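Local coordinates for cell division protein FtsX (Streptococcus pneumoniae, PDB 6HE6) that forms the membrane part of the ABC transporter-like FtsEX cell-division complex and interacts through its large extracellular loop with the peptidoglycan hydrolase PcsB, at residues Q25-E30 and V34-Y39; Y43-N48 and K107-V112; T4-N9 and I90-A95; E62-L67 and D73-F78. All blocks are in the same frame, centred on the assembly; numbering follows the deposited sequence. Where two conformers were deposited one is given.

Interaction 1 (Q25-E30 and V34-Y39); sequences QTIEKE and VTNNDY
I27 and V34 face each other as a hydrogen-bonded antiparallel pair, with V34 N giving to I27 O at 2.8 Å and I27 N to V34 O at 2.9 Å. The pairing carries on toward N36, whose backbone N donates to Q25 O at 3.0 Å. N36 is the buried point of the contact. With its CG anti to the backbone N (chi1 180°), it turns inward: CB lies 3.9 Å from I27 CG2, and ND2 goes on to bond S24 O. Strands 26-29 and 32-35 make a two-stranded beta hairpin, and N36, just past the end of the return strand, opens an Asx turn, OD1 accepting from D38 N at 2.9 Å while a type I turn runs from N36 to Y39. Away from N36 the contact is more open to the surface. Toward the hairpin tip, K29 gives V34 little beyond its own base, CB against V34 CG2 at 3.7 Å, before the chain bends off toward its exposed amino end. At the other end, Q25 lies alongside Y39, pointing the same way, and its CG sits over one face of the ring in a CH-pi contact, 3.6 Å from Y39 CE1.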
# COMPACT_ATOMS: atom_id res chain seq x y z
N GLN A 25 -9.62 -6.93 -7.64
CA GLN A 25 -10.13 -6.90 -9.01
C GLN A 25 -11.64 -7.00 -9.06
O GLN A 25 -12.26 -6.41 -9.93
CB GLN A 25 -9.52 -8.03 -9.84
CG GLN A 25 -8.01 -8.10 -9.81
CD GLN A 25 -7.48 -9.37 -10.45
OE1 GLN A 25 -7.68 -10.47 -9.95
NE2 GLN A 25 -6.78 -9.21 -11.57
N THR A 26 -12.24 -7.76 -8.15
CA THR A 26 -13.68 -7.93 -8.11
C THR A 26 -14.20 -7.64 -6.70
O THR A 26 -13.48 -7.75 -5.71
CB THR A 26 -14.10 -9.34 -8.53
OG1 THR A 26 -13.28 -10.28 -7.84
CG2 THR A 26 -13.89 -9.53 -10.03
N ILE A 27 -15.48 -7.28 -6.64
CA ILE A 27 -16.21 -7.04 -5.40
C ILE A 27 -17.59 -7.68 -5.51
O ILE A 27 -17.98 -8.15 -6.58
CB ILE A 27 -16.34 -5.54 -5.10
CG1 ILE A 27 -17.02 -4.84 -6.28
CG2 ILE A 27 -14.97 -4.91 -4.78
CD1 ILE A 27 -17.11 -3.35 -6.12
N GLU A 28 -18.32 -7.72 -4.40
CA GLU A 28 -19.66 -8.31 -4.37
C GLU A 28 -20.71 -7.24 -4.60
O GLU A 28 -20.73 -6.22 -3.91
CB GLU A 28 -19.93 -9.01 -3.04
CG GLU A 28 -21.31 -9.65 -2.97
CD GLU A 28 -22.32 -8.85 -2.16
OE1 GLU A 28 -22.05 -8.55 -0.96
OE2 GLU A 28 -23.40 -8.52 -2.71
N LYS A 29 -21.62 -7.48 -5.54
CA LYS A 29 -22.76 -6.61 -5.75
C LYS A 29 -23.98 -7.47 -6.05
O LYS A 29 -23.93 -8.33 -6.93
CB LYS A 29 -22.48 -5.63 -6.89
CG LYS A 29 -23.26 -4.33 -6.82
CD LYS A 29 -23.55 -3.78 -8.21
CE LYS A 29 -24.28 -2.45 -8.15
NZ LYS A 29 -25.70 -2.64 -7.71
N GLU A 30 -25.06 -7.25 -5.30
CA GLU A 30 -26.31 -7.98 -5.48
C GLU A 30 -26.11 -9.49 -5.46
O GLU A 30 -26.81 -10.24 -6.14
CB GLU A 30 -27.02 -7.53 -6.75
CG GLU A 30 -27.38 -6.08 -6.73
CD GLU A 30 -28.64 -5.83 -5.94
OE1 GLU A 30 -29.50 -6.73 -5.90
OE2 GLU A 30 -28.77 -4.74 -5.35
N VAL A 34 -18.46 -9.03 -9.23
CA VAL A 34 -18.42 -8.12 -10.37
C VAL A 34 -17.16 -7.26 -10.33
O VAL A 34 -16.43 -7.22 -9.34
CB VAL A 34 -19.67 -7.22 -10.46
CG1 VAL A 34 -20.93 -8.07 -10.48
CG2 VAL A 34 -19.69 -6.25 -9.30
N THR A 35 -16.93 -6.56 -11.45
CA THR A 35 -15.73 -5.77 -11.62
C THR A 35 -15.70 -4.62 -10.61
O THR A 35 -16.68 -3.88 -10.47
CB THR A 35 -15.68 -5.22 -13.04
OG1 THR A 35 -15.47 -6.31 -13.94
CG2 THR A 35 -14.57 -4.20 -13.19
N ASN A 36 -14.58 -4.50 -9.90
CA ASN A 36 -14.30 -3.32 -9.09
C ASN A 36 -13.83 -2.21 -10.02
O ASN A 36 -12.70 -2.24 -10.51
CB ASN A 36 -13.22 -3.65 -8.05
CG ASN A 36 -12.88 -2.46 -7.18
OD1 ASN A 36 -13.50 -1.42 -7.29
ND2 ASN A 36 -11.88 -2.62 -6.31
N ASN A 37 -14.70 -1.23 -10.27
CA ASN A 37 -14.33 -0.09 -11.10
C ASN A 37 -13.18 0.72 -10.52
O ASN A 37 -12.51 1.45 -11.26
CB ASN A 37 -15.53 0.82 -11.32
CG ASN A 37 -16.58 0.20 -12.19
OD1 ASN A 37 -16.29 -0.72 -12.96
ND2 ASN A 37 -17.81 0.68 -12.09
N ASP A 38 -12.95 0.65 -9.21
CA ASP A 38 -11.88 1.42 -8.60
C ASP A 38 -10.57 0.66 -8.54
O ASP A 38 -9.63 1.11 -7.87
CB ASP A 38 -12.30 1.87 -7.20
CG ASP A 38 -13.42 2.89 -7.23
OD1 ASP A 38 -13.69 3.44 -8.32
OD2 ASP A 38 -14.02 3.16 -6.17
N TYR A 39 -10.47 -0.46 -9.25
CA TYR A 39 -9.28 -1.30 -9.20
C TYR A 39 -8.09 -0.56 -9.76
O TYR A 39 -8.14 -0.02 -10.88
CB TYR A 39 -9.53 -2.59 -9.99
CG TYR A 39 -8.31 -3.46 -10.16
CD1 TYR A 39 -7.71 -4.07 -9.07
CD2 TYR A 39 -7.74 -3.66 -11.42
CE1 TYR A 39 -6.59 -4.86 -9.23
CE2 TYR A 39 -6.63 -4.44 -11.58
CZ TYR A 39 -6.06 -5.05 -10.49
OH TYR A 39 -4.95 -5.83 -10.63

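Interaction 2 (Y43-N48 and K107-V112); sequences YDSLKN and KKIEGV
Small, wholly apolar packing joins S45 and L46 of helix 41-47 to I109, in the loop that leads from helix 99-107 into strand 112-116. The domain has a ferredoxin-like beta-alpha-beta-beta-alpha-beta core, in which each of these helices belongs to a beta-alpha-beta crossover; the contact ties the helix of the first crossover to the helix-to-strand loop of the second. I109 carries one side of it. Its CG1 lies anti to the carbonyl carbon (chi1 -60°) and the chain runs extended to CD1, which reaches the helix between two neighbours. S45 offers carbon, its CB standing 4.0 Å from I109 CG1, while its hydroxyl is occupied within the helix by K41 O. L46 is buried and comes in from the sheet side, where it also packs on V14, V55, Y89 and V91. The base of I109 is set by a type II turn from I109 to V112, closed by V112 N giving to I109 O at 3.1 Å. G111 takes the turn position with positive phi (107°), as glycine commonly does in a type II turn. At the tip, I109 CD1 lies 3.5 Å from S45 CB and 3.8 Å from L46 CD2.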
# COMPACT_ATOMS: atom_id res chain seq x y z
N TYR A 43 -2.78 2.59 -7.72
CA TYR A 43 -1.60 1.96 -8.32
C TYR A 43 -1.19 2.71 -9.59
O TYR A 43 -0.03 3.11 -9.73
CB TYR A 43 -1.88 0.47 -8.62
CG TYR A 43 -0.81 -0.20 -9.48
CD1 TYR A 43 0.31 -0.78 -8.91
CD2 TYR A 43 -0.93 -0.24 -10.87
CE1 TYR A 43 1.29 -1.38 -9.70
CE2 TYR A 43 0.04 -0.83 -11.66
CZ TYR A 43 1.14 -1.40 -11.06
OH TYR A 43 2.09 -1.98 -11.86
N ASP A 44 -2.14 2.96 -10.49
CA ASP A 44 -1.80 3.51 -11.80
C ASP A 44 -1.24 4.93 -11.70
O ASP A 44 -0.29 5.26 -12.41
CB ASP A 44 -3.02 3.49 -12.72
CG ASP A 44 -3.42 2.11 -13.16
OD1 ASP A 44 -2.57 1.19 -13.08
OD2 ASP A 44 -4.57 1.94 -13.63
N SER A 45 -1.80 5.76 -10.82
CA SER A 45 -1.31 7.13 -10.65
C SER A 45 0.12 7.13 -10.12
O SER A 45 0.94 7.96 -10.54
CB SER A 45 -2.22 7.90 -9.70
OG SER A 45 -3.54 7.92 -10.19
N LEU A 46 0.43 6.24 -9.18
CA LEU A 46 1.80 6.09 -8.71
C LEU A 46 2.71 5.59 -9.83
O LEU A 46 3.75 6.19 -10.11
CB LEU A 46 1.85 5.13 -7.51
CG LEU A 46 1.09 5.53 -6.23
CD1 LEU A 46 1.02 4.36 -5.24
CD2 LEU A 46 1.77 6.70 -5.57
N LYS A 47 2.31 4.50 -10.50
CA LYS A 47 3.09 3.91 -11.59
C LYS A 47 3.31 4.89 -12.75
O LYS A 47 4.31 4.77 -13.47
CB LYS A 47 2.38 2.64 -12.08
CG LYS A 47 3.26 1.59 -12.74
CD LYS A 47 4.14 0.91 -11.73
CE LYS A 47 5.41 0.32 -12.33
NZ LYS A 47 5.21 -1.02 -12.88
N ASN A 48 2.44 5.88 -12.91
CA ASN A 48 2.58 6.86 -13.98
C ASN A 48 3.60 7.95 -13.67
O ASN A 48 3.94 8.72 -14.57
CB ASN A 48 1.23 7.53 -14.27
CG ASN A 48 0.38 6.71 -15.20
OD1 ASN A 48 0.86 5.78 -15.86
ND2 ASN A 48 -0.91 7.05 -15.27
N LYS A 107 0.16 12.19 -1.83
CA LYS A 107 -0.92 12.55 -0.91
C LYS A 107 -2.09 13.17 -1.66
O LYS A 107 -3.22 13.15 -1.16
CB LYS A 107 -0.41 13.48 0.21
CG LYS A 107 -1.01 13.24 1.64
CD LYS A 107 -2.54 13.13 1.63
CE LYS A 107 -3.18 13.09 3.00
NZ LYS A 107 -4.55 12.49 2.87
N LYS A 108 -1.87 13.67 -2.88
CA LYS A 108 -2.91 14.30 -3.67
C LYS A 108 -3.74 13.31 -4.48
O LYS A 108 -4.72 13.72 -5.11
CB LYS A 108 -2.29 15.35 -4.60
CG LYS A 108 -1.83 16.58 -3.84
CD LYS A 108 -1.72 17.80 -4.73
CE LYS A 108 -0.33 17.91 -5.31
NZ LYS A 108 0.17 19.31 -5.25
N ILE A 109 -3.39 12.03 -4.49
CA ILE A 109 -4.18 11.03 -5.19
C ILE A 109 -5.41 10.70 -4.35
O ILE A 109 -5.30 10.46 -3.14
CB ILE A 109 -3.35 9.77 -5.45
CG1 ILE A 109 -2.12 10.10 -6.31
CG2 ILE A 109 -4.22 8.70 -6.10
CD1 ILE A 109 -1.15 8.95 -6.49
N GLU A 110 -6.58 10.69 -4.97
CA GLU A 110 -7.77 10.36 -4.19
C GLU A 110 -7.80 8.86 -3.93
O GLU A 110 -7.58 8.05 -4.83
CB GLU A 110 -9.04 10.82 -4.88
CG GLU A 110 -10.23 10.99 -3.91
CD GLU A 110 -9.83 11.39 -2.47
OE1 GLU A 110 -9.13 12.42 -2.29
OE2 GLU A 110 -10.22 10.68 -1.53
N GLY A 111 -8.06 8.52 -2.68
CA GLY A 111 -7.90 7.19 -2.15
C GLY A 111 -6.72 7.04 -1.22
O GLY A 111 -6.71 6.14 -0.38
N VAL A 112 -5.71 7.91 -1.35
CA VAL A 112 -4.54 7.87 -0.48
C VAL A 112 -4.91 8.47 0.88
O VAL A 112 -5.37 9.61 0.95
CB VAL A 112 -3.35 8.62 -1.10
CG1 VAL A 112 -2.27 8.89 -0.06
CG2 VAL A 112 -2.79 7.85 -2.28

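Interaction 3 (T4-N9 and I90-A95); sequences TDIENN and IVEANA
I6 comes down onto strand 88-93 with its two branches spread over I90 and E92, residues two apart that put their side chains on the same face of the sheet. The longer branch goes to I90: I6 CD1 meets I90 CG2 at 3.6 Å, methyl against methyl, the two side chains crossing at a slant. I90 uses its short branch for this, since CG2 is the one set anti to the backbone N, whereas CG1 and CD1 lead off from I6; the I90 side chain also packs on R11 and V13 of strand 11-16 and on S58 of strand 52-58. The shorter branch of I6 goes to E92, whose aliphatic stem it meets: I6 CG2 lies 3.7 Å from E92 CG and 3.8 Å from E92 CB. E92 holds CG anti to the backbone N (chi1 174°) and runs extended, which lays CG beside the isoleucine, next to CB, and carries the carboxylate onward. Its OE1 accepts from S54 OG on strand 52-58, so the polar end is tied to the neighbouring strand while the stem takes part in the apolar contact. No hydrogen bond joins the two segments here; backbone bonding of strand 88-93 is with its sheet neighbours, as between V91 and V12. V91 points to the other side, where helix 41-47 packs. I6 thus leads the N-terminal segment, just ahead of strand 11-16, across the helix-free face of a ferredoxin-like sheet, in which strand 88-93 is one of the two central strands.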
# COMPACT_ATOMS: atom_id res chain seq x y z
N THR A 4 10.69 -7.10 -3.73
CA THR A 4 10.18 -6.44 -2.53
C THR A 4 11.27 -5.87 -1.62
O THR A 4 10.94 -5.37 -0.54
CB THR A 4 9.32 -7.41 -1.72
OG1 THR A 4 10.09 -8.58 -1.39
CG2 THR A 4 8.07 -7.82 -2.47
N ASP A 5 12.55 -5.93 -2.00
CA ASP A 5 13.65 -5.47 -1.16
C ASP A 5 14.14 -4.12 -1.68
O ASP A 5 14.86 -4.07 -2.69
CB ASP A 5 14.77 -6.49 -1.11
CG ASP A 5 14.30 -7.85 -0.62
OD1 ASP A 5 13.08 -8.11 -0.64
OD2 ASP A 5 15.16 -8.67 -0.23
N ILE A 6 13.76 -3.04 -0.99
CA ILE A 6 14.03 -1.67 -1.42
C ILE A 6 14.83 -0.98 -0.32
O ILE A 6 14.59 -1.22 0.87
CB ILE A 6 12.72 -0.91 -1.72
CG1 ILE A 6 11.85 -1.71 -2.69
CG2 ILE A 6 13.00 0.47 -2.28
CD1 ILE A 6 10.42 -1.85 -2.25
N GLU A 7 15.80 -0.15 -0.70
CA GLU A 7 16.69 0.58 0.25
C GLU A 7 15.92 1.71 0.93
O GLU A 7 15.12 2.33 0.28
CB GLU A 7 17.91 1.10 -0.49
CG GLU A 7 18.90 0.00 -0.84
CD GLU A 7 19.09 -1.09 0.21
OE1 GLU A 7 18.69 -0.86 1.36
OE2 GLU A 7 19.65 -2.15 -0.12
N ASN A 8 16.30 2.06 2.14
CA ASN A 8 15.55 3.00 2.97
C ASN A 8 15.45 4.37 2.32
O ASN A 8 14.40 5.03 2.38
CB ASN A 8 16.23 3.09 4.35
CG ASN A 8 15.61 4.16 5.27
OD1 ASN A 8 14.41 4.42 5.24
ND2 ASN A 8 16.45 4.76 6.11
N ASN A 9 16.53 4.81 1.66
CA ASN A 9 16.64 6.19 1.21
C ASN A 9 15.79 6.46 -0.01
O ASN A 9 15.74 7.60 -0.48
CB ASN A 9 18.12 6.54 0.91
CG ASN A 9 18.72 5.70 -0.22
OD1 ASN A 9 18.06 4.86 -0.81
ND2 ASN A 9 20.01 5.91 -0.48
N ILE A 90 4.23 0.06 -1.55
CA ILE A 90 5.64 0.33 -1.27
C ILE A 90 6.24 0.83 -2.57
O ILE A 90 6.35 0.07 -3.54
CB ILE A 90 6.37 -0.91 -0.74
CG1 ILE A 90 5.57 -1.62 0.36
CG2 ILE A 90 7.77 -0.54 -0.25
CD1 ILE A 90 5.50 -0.87 1.70
N VAL A 91 6.57 2.11 -2.62
CA VAL A 91 7.02 2.77 -3.85
C VAL A 91 8.52 2.94 -3.78
O VAL A 91 9.06 3.38 -2.75
CB VAL A 91 6.33 4.13 -4.04
CG1 VAL A 91 6.80 4.82 -5.32
CG2 VAL A 91 4.77 3.98 -4.03
N GLU A 92 9.21 2.57 -4.86
CA GLU A 92 10.65 2.75 -4.99
C GLU A 92 10.92 3.91 -5.94
O GLU A 92 10.52 3.87 -7.10
CB GLU A 92 11.30 1.47 -5.52
CG GLU A 92 12.79 1.60 -5.83
CD GLU A 92 13.35 0.35 -6.47
OE1 GLU A 92 12.54 -0.44 -7.00
OE2 GLU A 92 14.58 0.15 -6.44
N ALA A 93 11.60 4.95 -5.43
CA ALA A 93 11.99 6.11 -6.22
C ALA A 93 13.21 5.78 -7.09
O ALA A 93 13.94 4.83 -6.83
CB ALA A 93 12.33 7.30 -5.32
N ASN A 94 13.43 6.60 -8.13
CA ASN A 94 14.61 6.40 -8.96
C ASN A 94 15.88 6.90 -8.27
O ASN A 94 16.96 6.33 -8.48
CB ASN A 94 14.44 7.10 -10.31
CG ASN A 94 13.75 6.22 -11.36
OD1 ASN A 94 13.75 4.99 -11.27
ND2 ASN A 94 13.15 6.86 -12.35
N ALA A 95 15.78 7.94 -7.46
CA ALA A 95 16.91 8.50 -6.74
C ALA A 95 16.41 9.00 -5.40
O ALA A 95 15.21 9.28 -5.26
CB ALA A 95 17.56 9.66 -7.52

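Interaction 4 (E62-L67 and D73-F78); sequences EQYEKL and DNWKIF. With CAT (dodecane-trimethylamine), chain C.
Y64 of helix 60-70 reaches across to N74 CB and the backbone N of W75. Both segments belong to the excursion between strands 52-58 and 88-93 of the ferredoxin-like core, and between them lies the dodecane-trimethylamine molecule. From CB, the Y64 side chain leaves the helix with CG anti to the backbone N (chi1 170°), which carries the ring out toward the loop. The ring faces the ligand along its length: CD2 lies 3.4 Å from the trimethylammonium methyl CB1, and CE2 stays near the same methyl. Along the opposite edge of the same face, CE1 meets the alkyl chain, 3.8 Å from C4, and CZ lies 3.9 Å from C2. Ammonium head and first chain carbons therefore share one aromatic face. Across the ligand, F78 completes the grip with CB 3.9 Å from C4 and a ring face turned to C6; E79, D81, N83 and P84 complete the pocket, and its two acidic residues may partly offset the positive charge. Y64 also directs an edge at the five-membered ring of W75, T-shaped, with planes 74° apart. Beyond the ring, the hydroxyl has N74 CB beside it at 3.8 Å. At the tip, W75 N donates to Y64 OH at 3.2 Å, a long but nearly straight bond (170° at the hydrogen) that meets the oxygen close to the ring plane.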
# COMPACT_ATOMS: atom_id res chain seq x y z
N GLU A 62 -0.62 -8.89 5.63
CA GLU A 62 0.81 -9.15 5.50
C GLU A 62 1.62 -8.31 6.49
O GLU A 62 2.55 -8.83 7.12
CB GLU A 62 1.21 -8.88 4.05
CG GLU A 62 2.67 -8.92 3.74
CD GLU A 62 2.95 -8.30 2.38
OE1 GLU A 62 2.02 -8.29 1.53
OE2 GLU A 62 4.07 -7.80 2.17
N GLN A 63 1.27 -7.02 6.65
CA GLN A 63 2.03 -6.16 7.57
C GLN A 63 1.94 -6.65 9.00
O GLN A 63 2.89 -6.48 9.77
CB GLN A 63 1.55 -4.70 7.52
CG GLN A 63 1.81 -4.00 6.21
CD GLN A 63 1.25 -2.58 6.17
OE1 GLN A 63 1.44 -1.79 7.11
NE2 GLN A 63 0.54 -2.25 5.10
N TYR A 64 0.81 -7.27 9.37
CA TYR A 64 0.68 -7.74 10.74
C TYR A 64 1.46 -9.04 10.94
O TYR A 64 2.11 -9.22 11.97
CB TYR A 64 -0.79 -7.91 11.13
CG TYR A 64 -0.95 -8.63 12.45
CD1 TYR A 64 -0.63 -7.99 13.64
CD2 TYR A 64 -1.39 -9.94 12.51
CE1 TYR A 64 -0.76 -8.63 14.86
CE2 TYR A 64 -1.52 -10.61 13.74
CZ TYR A 64 -1.20 -9.94 14.90
OH TYR A 64 -1.31 -10.56 16.13
N GLU A 65 1.43 -9.94 9.96
CA GLU A 65 2.23 -11.16 10.06
C GLU A 65 3.70 -10.83 10.24
O GLU A 65 4.37 -11.40 11.11
CB GLU A 65 2.02 -12.04 8.84
CG GLU A 65 0.59 -12.11 8.38
CD GLU A 65 -0.39 -12.28 9.52
OE1 GLU A 65 -0.16 -13.17 10.37
OE2 GLU A 65 -1.40 -11.53 9.57
N LYS A 66 4.23 -9.92 9.42
CA LYS A 66 5.64 -9.56 9.55
C LYS A 66 5.93 -8.96 10.91
O LYS A 66 6.97 -9.26 11.52
CB LYS A 66 6.06 -8.60 8.44
CG LYS A 66 6.32 -9.30 7.12
CD LYS A 66 7.25 -10.49 7.29
CE LYS A 66 7.14 -11.45 6.10
NZ LYS A 66 6.15 -12.55 6.35
N LEU A 67 5.03 -8.11 11.42
CA LEU A 67 5.22 -7.55 12.75
C LEU A 67 5.31 -8.65 13.81
O LEU A 67 6.18 -8.61 14.69
CB LEU A 67 4.10 -6.56 13.08
CG LEU A 67 4.36 -5.06 12.94
CD1 LEU A 67 3.11 -4.27 13.27
CD2 LEU A 67 5.48 -4.62 13.86
N ASP A 73 5.87 -13.05 19.92
CA ASP A 73 4.64 -13.78 19.61
C ASP A 73 3.49 -12.92 19.04
O ASP A 73 3.56 -11.69 19.07
CB ASP A 73 4.24 -14.51 20.91
CG ASP A 73 2.83 -15.08 20.90
OD1 ASP A 73 2.49 -15.77 19.92
OD2 ASP A 73 2.07 -14.83 21.86
N ASN A 74 2.43 -13.55 18.53
CA ASN A 74 1.24 -12.79 18.17
C ASN A 74 0.71 -11.97 19.36
O ASN A 74 1.02 -12.23 20.53
CB ASN A 74 0.12 -13.70 17.65
CG ASN A 74 -0.06 -14.95 18.49
OD1 ASN A 74 0.49 -16.02 18.18
ND2 ASN A 74 -0.79 -14.82 19.60
N TRP A 75 -0.10 -10.96 19.04
CA TRP A 75 -0.62 -10.02 20.03
C TRP A 75 -2.03 -10.46 20.37
O TRP A 75 -3.02 -9.97 19.82
CB TRP A 75 -0.61 -8.61 19.50
CG TRP A 75 0.71 -8.16 19.06
CD1 TRP A 75 1.75 -8.92 18.61
CD2 TRP A 75 1.16 -6.82 19.03
NE1 TRP A 75 2.81 -8.14 18.29
CE2 TRP A 75 2.48 -6.84 18.55
CE3 TRP A 75 0.58 -5.61 19.38
CZ2 TRP A 75 3.23 -5.69 18.39
CZ3 TRP A 75 1.32 -4.46 19.23
CH2 TRP A 75 2.63 -4.51 18.74
N LYS A 76 -2.10 -11.40 21.33
CA LYS A 76 -3.25 -12.27 21.49
C LYS A 76 -4.53 -11.50 21.79
O LYS A 76 -5.62 -11.95 21.41
CB LYS A 76 -2.98 -13.28 22.62
CG LYS A 76 -4.22 -13.75 23.44
CD LYS A 76 -3.84 -14.40 24.78
CE LYS A 76 -3.44 -13.36 25.83
NZ LYS A 76 -2.55 -13.88 26.91
N ILE A 77 -4.43 -10.36 22.47
CA ILE A 77 -5.67 -9.79 22.97
C ILE A 77 -6.52 -9.22 21.84
O ILE A 77 -7.74 -9.08 21.99
CB ILE A 77 -5.37 -8.77 24.07
CG1 ILE A 77 -4.87 -7.47 23.46
CG2 ILE A 77 -4.35 -9.33 25.07
CD1 ILE A 77 -4.88 -6.31 24.42
N PHE A 78 -5.91 -8.95 20.67
CA PHE A 78 -6.62 -8.41 19.52
C PHE A 78 -7.05 -9.48 18.52
O PHE A 78 -7.45 -9.13 17.40
CB PHE A 78 -5.75 -7.39 18.79
CG PHE A 78 -5.25 -6.30 19.65
CD1 PHE A 78 -6.12 -5.34 20.14
CD2 PHE A 78 -3.89 -6.22 19.96
CE1 PHE A 78 -5.66 -4.32 20.94
CE2 PHE A 78 -3.43 -5.21 20.77
CZ PHE A 78 -4.31 -4.25 21.26
C1 CAT C . -6.01 -8.62 14.19
C2 CAT C . -4.70 -8.26 14.90
C3 CAT C . -4.37 -6.76 14.74
C4 CAT C . -3.49 -6.21 15.87
C5 CAT C . -3.12 -4.75 15.57
C6 CAT C . -2.50 -4.00 16.76
C7 CAT C . -3.35 -2.75 17.05
C8 CAT C . -2.58 -1.60 17.71
C9 CAT C . -3.17 -0.29 17.18
C10 CAT C . -2.81 0.90 18.06
C11 CAT C . -2.51 2.10 17.16
C12 CAT C . -3.31 3.32 17.62
CA1 CAT C . -7.10 -10.00 12.55
CB1 CAT C . -4.78 -9.51 12.38
CC1 CAT C . -5.60 -10.97 14.09
NE1 CAT C . -5.87 -9.77 13.31

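Interactions 2 and 3 belong to the sheet-and-helix core, on its two faces: L46 of interaction 2 packs on V91 of interaction 3, CD1 to CG2 at 4.0 Å. Both are purely apolar, one partly buried between helix 41-47 and the loop after helix 99-107, the other a surface contact. Interactions 1 and 4 lie in excursions from that core, their centres about 29 Å apart, and each relies on hydrogen bonds to the backbone. Interaction 1 is a surface hairpin held by main-chain pairing, adjoining interaction 2 in sequence through helix 41-47. Interaction 4 joins a helix to a loop by one hydroxyl and an edge-to-face ring pair, and it alone contacts the ligand; helix 60-70 leads on toward strand 88-93 of interaction 3.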